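PDB 3ACB: hypoxanthine-guanine phosphoribosyltransferase from Thermus thermophilus, which probably catalyses the magnesium-dependent salvage of hypoxanthine and guanine, joining each to 5-phospho-alpha-D-ribose 1-diphosphate to give IMP or GMP. Local coordinates for residues 103-108 and 140-145; 38-43 and 96-101; 42-47 and 66-71. All coordinates share one frame; numbering follows the deposited sequence.

Contacts 2 and 3 are neighbouring strand pairings within one mixed sheet and share strand 39-45, so Ile42 and Cys43 belong to both; their centres lie about 12 Å apart. Strand 97-102 flanks strand 39-45 in contact 2, and strand 64-70 flanks it in contact 3. Along the chain, contact 1 opens only after the other two have closed: strand 97-102 leads through Glu102 into residues 103-108, which meet residues 140-145 at a centre about 16 Å from contact 2 and 15 Å from contact 3. Contacts 1 and 3 touch where Asp103 OD2 packs 3.4 Å from Gly47 CA. The parallel core thus carries the nucleotide-binding loop at the C-terminal ends of its strands.

Contact 1: residues 103-108 and 140-145; sequences DIVDTG and VEVPIH
Val140 meets the turn at Thr107 and Gly108 in two ways. Its backbone N makes a weak hydrogen bond of 3.4 Å to Thr107 O, while its branch CG2 rests 3.3 Å from Gly108 O. With CG1 anti to the carbonyl carbon (chi1 -64°), CG2 is left in the crowded position between N and C. Val142, two residues on, does point toward residues 103-108. Its CG1 comes to 3.4 Å from Gly108 O, and the side chain slides past that of Val105, with Val142 CG2 3.9 Å from Val105 CG1. Gly108 suits this place because a beta carbon would crowd Val140 O and Val142 CG2, and at phi 87° would collide with Thr107 O. At Ile144, the extended chain meets Val105 tip to tip, with Ile144 CD1 at 3.8 Å from Val105 CB and close to both methyls. Beta-branched Val105 presents a compact apolar surface here, and Ala130 of strand 125-130 adjoins both it and Ile144. Within residues 103-108, Thr107 OG1 bonds to Leu109 N, and Gly108 is the N-cap of helix 109-119. Asp103, Asp106, Thr107 and Gly108 bind IMP and GMP. The packing of Val105, Val142 and Ile144 lies behind the loop that carries them, the acidic nucleotide-binding signature and phosphate-binding loop characteristic of type I phosphoribosyltransferases.

Contact 2: residues 38-43 and 96-101; sequences TPHLIC and RDVIVV
Two successive bends in the Arg96 chain, chi2 -60° and chi3 -57°, fold its guanidinium back over the start of strand 39-43, where His40 CB covers one face of it, 3.5 Å from Arg96 NH2. The imidazole of His40 is not stacked on it: the two planes are 53° apart. Within its own plane the guanidinium gives Arg96 NH2 to Thr38 O in an almost straight bond of 2.9 Å, although the donor sits above the carbonyl plane. A water adds to the grip, donating to Thr38 O and accepting from Arg96 NE and Asp97 N; a second joins Thr38 N to Asp97 OD2. Arginine's several N-H groups suit this strand opening, and Thr64 OG1 ties it to the next strand by bonding both Arg96 NH2 and His40 ND1.

From His40 onward the backbones pair in parallel. His40 N bonds to Asp97 O and Ile99 N to His40 O, each at 2.9 Å; Ile42 N to Ile99 O and Val101 N to Ile42 O continue the alternation. Past His40, branched apolar residues line both faces. Leu41 lies beside Ile99, its CG 3.9 Å from Ile99 CB, on the face covered by helix 49-56 through Met52. On the other face Ile42 CD1 reaches Val98 CG1 at 3.7 Å, and Leu118 of helix 109-119 packs on Ile42. Central parallel strands lined by hydrophobic residues and sandwiched between helices are characteristic of alpha/beta folds with a parallel sheet core, among them that of the type I phosphoribosyltransferases.

Contact 3: residues 42-47 and 66-71; sequences ICVLNG and DFIAIS
The two strands of the beta-alpha-beta unit formed by strand 39-45, helix 49-56 and strand 64-70 meet here, and Cys43 is held through both its N-H and its carbonyl by strand 66-70: Cys43 N bonds to Asp66 O at 2.9 Å, and Ile68 N to Cys43 O at 3.0 Å. Leu45 N continues the parallel pairing to Ile68 O, 2.8 Å away. Small Cys43 brings CB to 3.6 Å from Phe67 CD1. Its SG, anti to the backbone N (chi1 171°), lies 3.8 Å from Phe67 CD1 in an oblique sulfur-aromatic contact. Phe49 of the second subunit meets the Phe67 ring edge-to-face, so this face of the doubly wound sheet also enters the dimer interface. Leu45 CD1 lies 3.8 Å from Phe67 CB, and its CD2 touches the ring at CD1. Cutting Leu45 back to an alanine removes CG and both methyls and would probably leave Phe67 without this flank, its ring freer to shift. On the opposite face, Ile42 CG2 packs against Ile68 CG2 at 3.8 Å; Leu114 of helix 109-119 covers Val44 and Ile68, branched residues that fill this layer. Arg90 N and Leu91 N meet Asp66 OD2, while Phe67 N bonds to OD1 from above the carboxylate plane.

Contact 1: residues 103-108 and 140-145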
loop_
_atom_site.group_PDB
_atom_site.type_symbol
_atom_site.label_atom_id
_atom_site.label_comp_id
_atom_site.label_asym_id
_atom_site.label_seq_id
_atom_site.Cartn_x
_atom_site.Cartn_y
_atom_site.Cartn_z
ATOM N N ASP A 103 3.017 -1.972 11.079
ATOM C CA ASP A 103 4.354 -2.096 10.523
ATOM C C ASP A 103 5.283 -2.574 11.638
ATOM O O ASP A 103 6.003 -3.560 11.484
ATOM C CB ASP A 103 4.830 -0.752 9.945
ATOM C CG ASP A 103 4.706 0.406 10.934
ATOM O OD1 ASP A 103 4.065 0.253 11.997
ATOM O OD2 ASP A 103 5.248 1.491 10.629
ATOM N N ILE A 104 5.243 -1.888 12.772
ATOM C CA ILE A 104 6.085 -2.265 13.895
ATOM C C ILE A 104 5.463 -1.901 15.232
ATOM O O ILE A 104 4.873 -0.833 15.391
ATOM C CB ILE A 104 7.478 -1.600 13.790
ATOM C CG1 ILE A 104 8.383 -2.093 14.923
ATOM C CG2 ILE A 104 7.340 -0.089 13.859
ATOM C CD1 ILE A 104 9.820 -1.619 14.797
ATOM N N VAL A 105 5.586 -2.810 16.190
ATOM C CA VAL A 105 5.067 -2.587 17.529
ATOM C C VAL A 105 6.243 -2.580 18.494
ATOM O O VAL A 105 6.888 -3.614 18.698
ATOM C CB VAL A 105 4.094 -3.709 17.959
ATOM C CG1 VAL A 105 3.594 -3.442 19.382
ATOM C CG2 VAL A 105 2.923 -3.791 16.984
ATOM N N ASP A 106 6.547 -1.415 19.062
ATOM C CA ASP A 106 7.639 -1.318 20.019
ATOM C C ASP A 106 7.130 -0.990 21.419
ATOM O O ASP A 106 7.079 -1.871 22.280
ATOM C CB ASP A 106 8.695 -0.293 19.569
ATOM C CG ASP A 106 8.093 0.977 18.995
ATOM O OD1 ASP A 106 7.205 1.579 19.635
ATOM O OD2 ASP A 106 8.528 1.384 17.898
ATOM N N THR A 107 6.749 0.264 21.653
ATOM C CA THR A 107 6.246 0.662 22.967
ATOM C C THR A 107 4.844 0.101 23.176
ATOM O O THR A 107 4.455 -0.215 24.296
ATOM C CB THR A 107 6.169 2.200 23.116
ATOM O OG1 THR A 107 5.168 2.715 22.231
ATOM C CG2 THR A 107 7.516 2.844 22.777
ATOM N N GLY A 108 4.093 -0.017 22.086
ATOM C CA GLY A 108 2.736 -0.529 22.165
ATOM C C GLY A 108 1.726 0.564 22.471
ATOM O O GLY A 108 0.519 0.314 22.514
ATOM N N VAL A 140 3.392 -0.918 27.453
ATOM C CA VAL A 140 2.038 -1.381 27.737
ATOM C C VAL A 140 1.810 -2.717 27.039
ATOM O O VAL A 140 2.377 -2.973 25.978
ATOM C CB VAL A 140 0.968 -0.379 27.241
ATOM C CG1 VAL A 140 1.091 0.928 28.004
ATOM C CG2 VAL A 140 1.123 -0.145 25.746
ATOM N N GLU A 141 0.981 -3.566 27.634
ATOM C CA GLU A 141 0.695 -4.869 27.050
ATOM C C GLU A 141 -0.315 -4.783 25.912
ATOM O O GLU A 141 -1.430 -4.294 26.090
ATOM C CB GLU A 141 0.169 -5.828 28.115
ATOM C CG GLU A 141 1.183 -6.203 29.174
ATOM C CD GLU A 141 0.631 -7.206 30.168
ATOM O OE1 GLU A 141 0.233 -8.310 29.738
ATOM O OE2 GLU A 141 0.592 -6.890 31.377
ATOM N N VAL A 142 0.091 -5.254 24.741
ATOM C CA VAL A 142 -0.770 -5.271 23.566
ATOM C C VAL A 142 -0.588 -6.630 22.908
ATOM O O VAL A 142 0.495 -7.218 22.964
ATOM C CB VAL A 142 -0.397 -4.165 22.562
ATOM C CG1 VAL A 142 -0.740 -2.800 23.145
ATOM C CG2 VAL A 142 1.084 -4.244 22.226
ATOM N N PRO A 143 -1.648 -7.159 22.290
ATOM C CA PRO A 143 -1.522 -8.463 21.649
ATOM C C PRO A 143 -1.096 -8.384 20.189
ATOM O O PRO A 143 -1.382 -7.404 19.503
ATOM C CB PRO A 143 -2.925 -9.034 21.788
ATOM C CG PRO A 143 -3.769 -7.818 21.517
ATOM C CD PRO A 143 -3.060 -6.732 22.332
ATOM N N ILE A 144 -0.387 -9.415 19.737
ATOM C CA ILE A 144 0.032 -9.533 18.346
ATOM C C ILE A 144 -0.247 -10.991 18.002
ATOM O O ILE A 144 0.480 -11.889 18.431
ATOM C CB ILE A 144 1.528 -9.255 18.142
ATOM C CG1 ILE A 144 1.852 -7.808 18.518
ATOM C CG2 ILE A 144 1.895 -9.499 16.685
ATOM C CD1 ILE A 144 3.297 -7.415 18.242
ATOM N N HIS A 145 -1.310 -11.222 17.244
ATOM C CA HIS A 145 -1.705 -12.574 16.874
ATOM C C HIS A 145 -0.956 -13.148 15.677
ATOM O O HIS A 145 -0.769 -14.360 15.585
ATOM C CB HIS A 145 -3.214 -12.609 16.618
ATOM C CG HIS A 145 -4.020 -12.001 17.723
ATOM N ND1 HIS A 145 -4.150 -10.637 17.890
ATOM C CD2 HIS A 145 -4.701 -12.571 18.748
ATOM C CE1 HIS A 145 -4.874 -10.394 18.968
ATOM N NE2 HIS A 145 -5.219 -11.550 19.507
#

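Contact 2: residues 38-43 and 96-101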
loop_
_atom_site.group_PDB
_atom_site.type_symbol
_atom_site.label_atom_id
_atom_site.label_comp_id
_atom_site.label_asym_id
_atom_site.label_seq_id
_atom_site.Cartn_x
_atom_site.Cartn_y
_atom_site.Cartn_z
ATOM N N THR A 38 -15.489 -13.052 6.978
ATOM C CA THR A 38 -15.087 -11.988 6.064
ATOM C C THR A 38 -14.392 -10.908 6.885
ATOM O O THR A 38 -15.028 -9.977 7.381
ATOM C CB THR A 38 -16.314 -11.376 5.365
ATOM O OG1 THR A 38 -17.120 -12.423 4.813
ATOM C CG2 THR A 38 -15.879 -10.449 4.246
ATOM N N PRO A 39 -13.069 -11.018 7.039
ATOM C CA PRO A 39 -12.346 -10.017 7.824
ATOM C C PRO A 39 -12.293 -8.627 7.206
ATOM O O PRO A 39 -12.526 -8.439 6.009
ATOM C CB PRO A 39 -10.959 -10.641 7.977
ATOM C CG PRO A 39 -10.796 -11.376 6.681
ATOM C CD PRO A 39 -12.149 -12.034 6.497
ATOM N N HIS A 40 -12.004 -7.652 8.056
ATOM C CA HIS A 40 -11.877 -6.267 7.637
ATOM C C HIS A 40 -10.478 -5.860 8.087
ATOM O O HIS A 40 -10.229 -5.704 9.279
ATOM C CB HIS A 40 -12.933 -5.408 8.334
ATOM C CG HIS A 40 -12.830 -3.952 8.008
ATOM N ND1 HIS A 40 -12.941 -3.468 6.722
ATOM C CD2 HIS A 40 -12.617 -2.874 8.801
ATOM C CE1 HIS A 40 -12.803 -2.153 6.737
ATOM N NE2 HIS A 40 -12.605 -1.769 7.985
ATOM N N LEU A 41 -9.564 -5.711 7.136
ATOM C CA LEU A 41 -8.184 -5.356 7.454
ATOM C C LEU A 41 -7.905 -3.863 7.422
ATOM O O LEU A 41 -8.170 -3.188 6.424
ATOM C CB LEU A 41 -7.226 -6.083 6.506
ATOM C CG LEU A 41 -7.002 -7.562 6.841
ATOM C CD1 LEU A 41 -8.310 -8.326 6.683
ATOM C CD2 LEU A 41 -5.921 -8.139 5.937
ATOM N N ILE A 42 -7.354 -3.358 8.519
ATOM C CA ILE A 42 -7.047 -1.938 8.629
ATOM C C ILE A 42 -5.546 -1.704 8.631
ATOM O O ILE A 42 -4.845 -2.068 9.584
ATOM C CB ILE A 42 -7.648 -1.335 9.913
ATOM C CG1 ILE A 42 -9.163 -1.566 9.927
ATOM C CG2 ILE A 42 -7.335 0.156 9.981
ATOM C CD1 ILE A 42 -9.849 -1.102 11.205
ATOM N N CYS A 43 -5.067 -1.097 7.549
ATOM C CA CYS A 43 -3.657 -0.795 7.379
ATOM C C CYS A 43 -3.267 0.509 8.082
ATOM O O CYS A 43 -3.871 1.559 7.846
ATOM C CB CYS A 43 -3.334 -0.687 5.886
ATOM S SG CYS A 43 -1.670 -0.063 5.504
ATOM N N ARG A 96 -17.911 -6.234 12.757
ATOM C CA ARG A 96 -16.970 -6.833 11.808
ATOM C C ARG A 96 -15.828 -7.542 12.527
ATOM O O ARG A 96 -15.491 -7.208 13.661
ATOM C CB ARG A 96 -16.366 -5.761 10.882
ATOM C CG ARG A 96 -17.336 -5.102 9.888
ATOM C CD ARG A 96 -17.966 -6.111 8.934
ATOM N NE ARG A 96 -16.980 -6.881 8.171
ATOM C CZ ARG A 96 -16.242 -6.395 7.176
ATOM N NH1 ARG A 96 -16.365 -5.127 6.808
ATOM N NH2 ARG A 96 -15.386 -7.184 6.536
ATOM N N ASP A 97 -15.247 -8.538 11.867
ATOM C CA ASP A 97 -14.095 -9.237 12.425
ATOM C C ASP A 97 -12.904 -8.445 11.884
ATOM O O ASP A 97 -12.489 -8.607 10.736
ATOM C CB ASP A 97 -14.072 -10.692 11.955
ATOM C CG ASP A 97 -15.176 -11.525 12.600
ATOM O OD1 ASP A 97 -15.219 -11.579 13.849
ATOM O OD2 ASP A 97 -15.998 -12.117 11.868
ATOM N N VAL A 98 -12.377 -7.565 12.726
ATOM C CA VAL A 98 -11.281 -6.683 12.349
ATOM C C VAL A 98 -9.869 -7.217 12.567
ATOM O O VAL A 98 -9.586 -7.903 13.552
ATOM C CB VAL A 98 -11.422 -5.341 13.110
ATOM C CG1 VAL A 98 -10.279 -4.393 12.760
ATOM C CG2 VAL A 98 -12.772 -4.709 12.782
ATOM N N ILE A 99 -8.988 -6.899 11.626
ATOM C CA ILE A 99 -7.588 -7.285 11.731
ATOM C C ILE A 99 -6.746 -6.038 11.501
ATOM O O ILE A 99 -6.740 -5.472 10.403
ATOM C CB ILE A 99 -7.166 -8.350 10.687
ATOM C CG1 ILE A 99 -7.931 -9.659 10.921
ATOM C CG2 ILE A 99 -5.659 -8.606 10.804
ATOM C CD1 ILE A 99 -7.518 -10.796 9.985
ATOM N N VAL A 100 -6.062 -5.597 12.547
ATOM C CA VAL A 100 -5.198 -4.430 12.452
ATOM C C VAL A 100 -3.885 -4.872 11.806
ATOM O O VAL A 100 -3.327 -5.907 12.172
ATOM C CB VAL A 100 -4.901 -3.843 13.852
ATOM C CG1 VAL A 100 -3.887 -2.704 13.746
ATOM C CG2 VAL A 100 -6.188 -3.345 14.481
ATOM N N VAL A 101 -3.408 -4.104 10.833
ATOM C CA VAL A 101 -2.155 -4.439 10.158
ATOM C C VAL A 101 -1.137 -3.349 10.484
ATOM O O VAL A 101 -1.230 -2.223 9.984
ATOM C CB VAL A 101 -2.355 -4.554 8.629
ATOM C CG1 VAL A 101 -1.022 -4.856 7.939
ATOM C CG2 VAL A 101 -3.349 -5.664 8.325
HETATM O O HOH W 1 -16.631 -9.239 9.402
HETATM O O HOH W 2 -16.813 -12.075 9.402
#

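Contact 3: residues 42-47 and 66-71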
loop_
_atom_site.group_PDB
_atom_site.type_symbol
_atom_site.label_atom_id
_atom_site.label_comp_id
_atom_site.label_asym_id
_atom_site.label_seq_id
_atom_site.Cartn_x
_atom_site.Cartn_y
_atom_site.Cartn_z
ATOM N N ILE A 42 -7.354 -3.358 8.519
ATOM C CA ILE A 42 -7.047 -1.938 8.629
ATOM C C ILE A 42 -5.546 -1.704 8.631
ATOM O O ILE A 42 -4.845 -2.068 9.584
ATOM C CB ILE A 42 -7.648 -1.335 9.913
ATOM C CG1 ILE A 42 -9.163 -1.566 9.927
ATOM C CG2 ILE A 42 -7.335 0.156 9.981
ATOM C CD1 ILE A 42 -9.849 -1.102 11.205
ATOM N N CYS A 43 -5.067 -1.097 7.549
ATOM C CA CYS A 43 -3.657 -0.795 7.379
ATOM C C CYS A 43 -3.267 0.509 8.082
ATOM O O CYS A 43 -3.871 1.559 7.846
ATOM C CB CYS A 43 -3.334 -0.687 5.886
ATOM S SG CYS A 43 -1.670 -0.063 5.504
ATOM N N VAL A 44 -2.259 0.435 8.947
ATOM C CA VAL A 44 -1.780 1.615 9.652
ATOM C C VAL A 44 -0.749 2.327 8.775
ATOM O O VAL A 44 0.390 1.867 8.636
ATOM C CB VAL A 44 -1.128 1.228 11.003
ATOM C CG1 VAL A 44 -0.592 2.472 11.706
ATOM C CG2 VAL A 44 -2.148 0.520 11.882
ATOM N N LEU A 45 -1.155 3.441 8.172
ATOM C CA LEU A 45 -0.273 4.228 7.306
ATOM C C LEU A 45 0.725 5.040 8.130
ATOM O O LEU A 45 0.441 5.374 9.278
ATOM C CB LEU A 45 -1.099 5.185 6.442
ATOM C CG LEU A 45 -1.978 4.557 5.360
ATOM C CD1 LEU A 45 -2.817 5.640 4.693
ATOM C CD2 LEU A 45 -1.093 3.850 4.335
ATOM N N ASN A 46 1.885 5.364 7.558
ATOM C CA ASN A 46 2.261 4.983 6.193
ATOM C C ASN A 46 3.066 3.682 6.161
ATOM O O ASN A 46 3.011 2.930 5.187
ATOM C CB ASN A 46 3.141 6.071 5.559
ATOM C CG ASN A 46 2.402 7.379 5.326
ATOM O OD1 ASN A 46 3.020 8.390 4.976
ATOM N ND2 ASN A 46 1.086 7.366 5.503
ATOM N N GLY A 47 3.812 3.441 7.235
ATOM C CA GLY A 47 4.684 2.284 7.335
ATOM C C GLY A 47 4.254 0.877 6.968
ATOM O O GLY A 47 5.079 0.093 6.497
ATOM N N ASP A 66 -9.386 -0.954 4.968
ATOM C CA ASP A 66 -9.439 0.477 5.183
ATOM C C ASP A 66 -8.051 0.926 5.603
ATOM O O ASP A 66 -7.188 0.102 5.922
ATOM C CB ASP A 66 -10.456 0.830 6.265
ATOM C CG ASP A 66 -11.021 2.227 6.092
ATOM O OD1 ASP A 66 -10.475 2.992 5.269
ATOM O OD2 ASP A 66 -12.005 2.566 6.780
ATOM N N PHE A 67 -7.845 2.234 5.599
ATOM C CA PHE A 67 -6.562 2.803 5.949
ATOM C C PHE A 67 -6.732 3.868 7.009
ATOM O O PHE A 67 -7.666 4.671 6.958
ATOM C CB PHE A 67 -5.924 3.408 4.704
ATOM C CG PHE A 67 -5.632 2.404 3.634
ATOM C CD1 PHE A 67 -4.366 1.826 3.531
ATOM C CD2 PHE A 67 -6.625 2.010 2.742
ATOM C CE1 PHE A 67 -4.094 0.874 2.552
ATOM C CE2 PHE A 67 -6.364 1.060 1.761
ATOM C CZ PHE A 67 -5.094 0.489 1.667
ATOM N N ILE A 68 -5.832 3.862 7.982
ATOM C CA ILE A 68 -5.881 4.846 9.045
ATOM C C ILE A 68 -4.458 5.332 9.297
ATOM O O ILE A 68 -3.496 4.569 9.173
ATOM C CB ILE A 68 -6.480 4.240 10.343
ATOM C CG1 ILE A 68 -6.811 5.355 11.337
ATOM C CG2 ILE A 68 -5.497 3.271 10.978
ATOM C CD1 ILE A 68 -7.543 4.875 12.584
ATOM N N ALA A 69 -4.322 6.613 9.614
ATOM C CA ALA A 69 -3.006 7.172 9.893
ATOM C C ALA A 69 -3.033 7.740 11.300
ATOM O O ALA A 69 -3.892 8.556 11.627
ATOM C CB ALA A 69 -2.666 8.262 8.887
ATOM N N ILE A 70 -2.106 7.285 12.133
ATOM C CA ILE A 70 -2.020 7.748 13.511
ATOM C C ILE A 70 -0.565 7.999 13.888
ATOM O O ILE A 70 0.338 7.332 13.385
ATOM C CB ILE A 70 -2.625 6.716 14.485
ATOM C CG1 ILE A 70 -1.996 5.342 14.247
ATOM C CG2 ILE A 70 -4.129 6.647 14.301
ATOM C CD1 ILE A 70 -2.611 4.234 15.075
ATOM N N SER A 71 -0.340 8.967 14.768
ATOM C CA SER A 71 1.013 9.292 15.200
ATOM C C SER A 71 1.017 9.842 16.621
ATOM O O SER A 71 1.441 9.162 17.554
ATOM C CB SER A 71 1.634 10.313 14.246
ATOM O OG SER A 71 2.985 10.571 14.587
#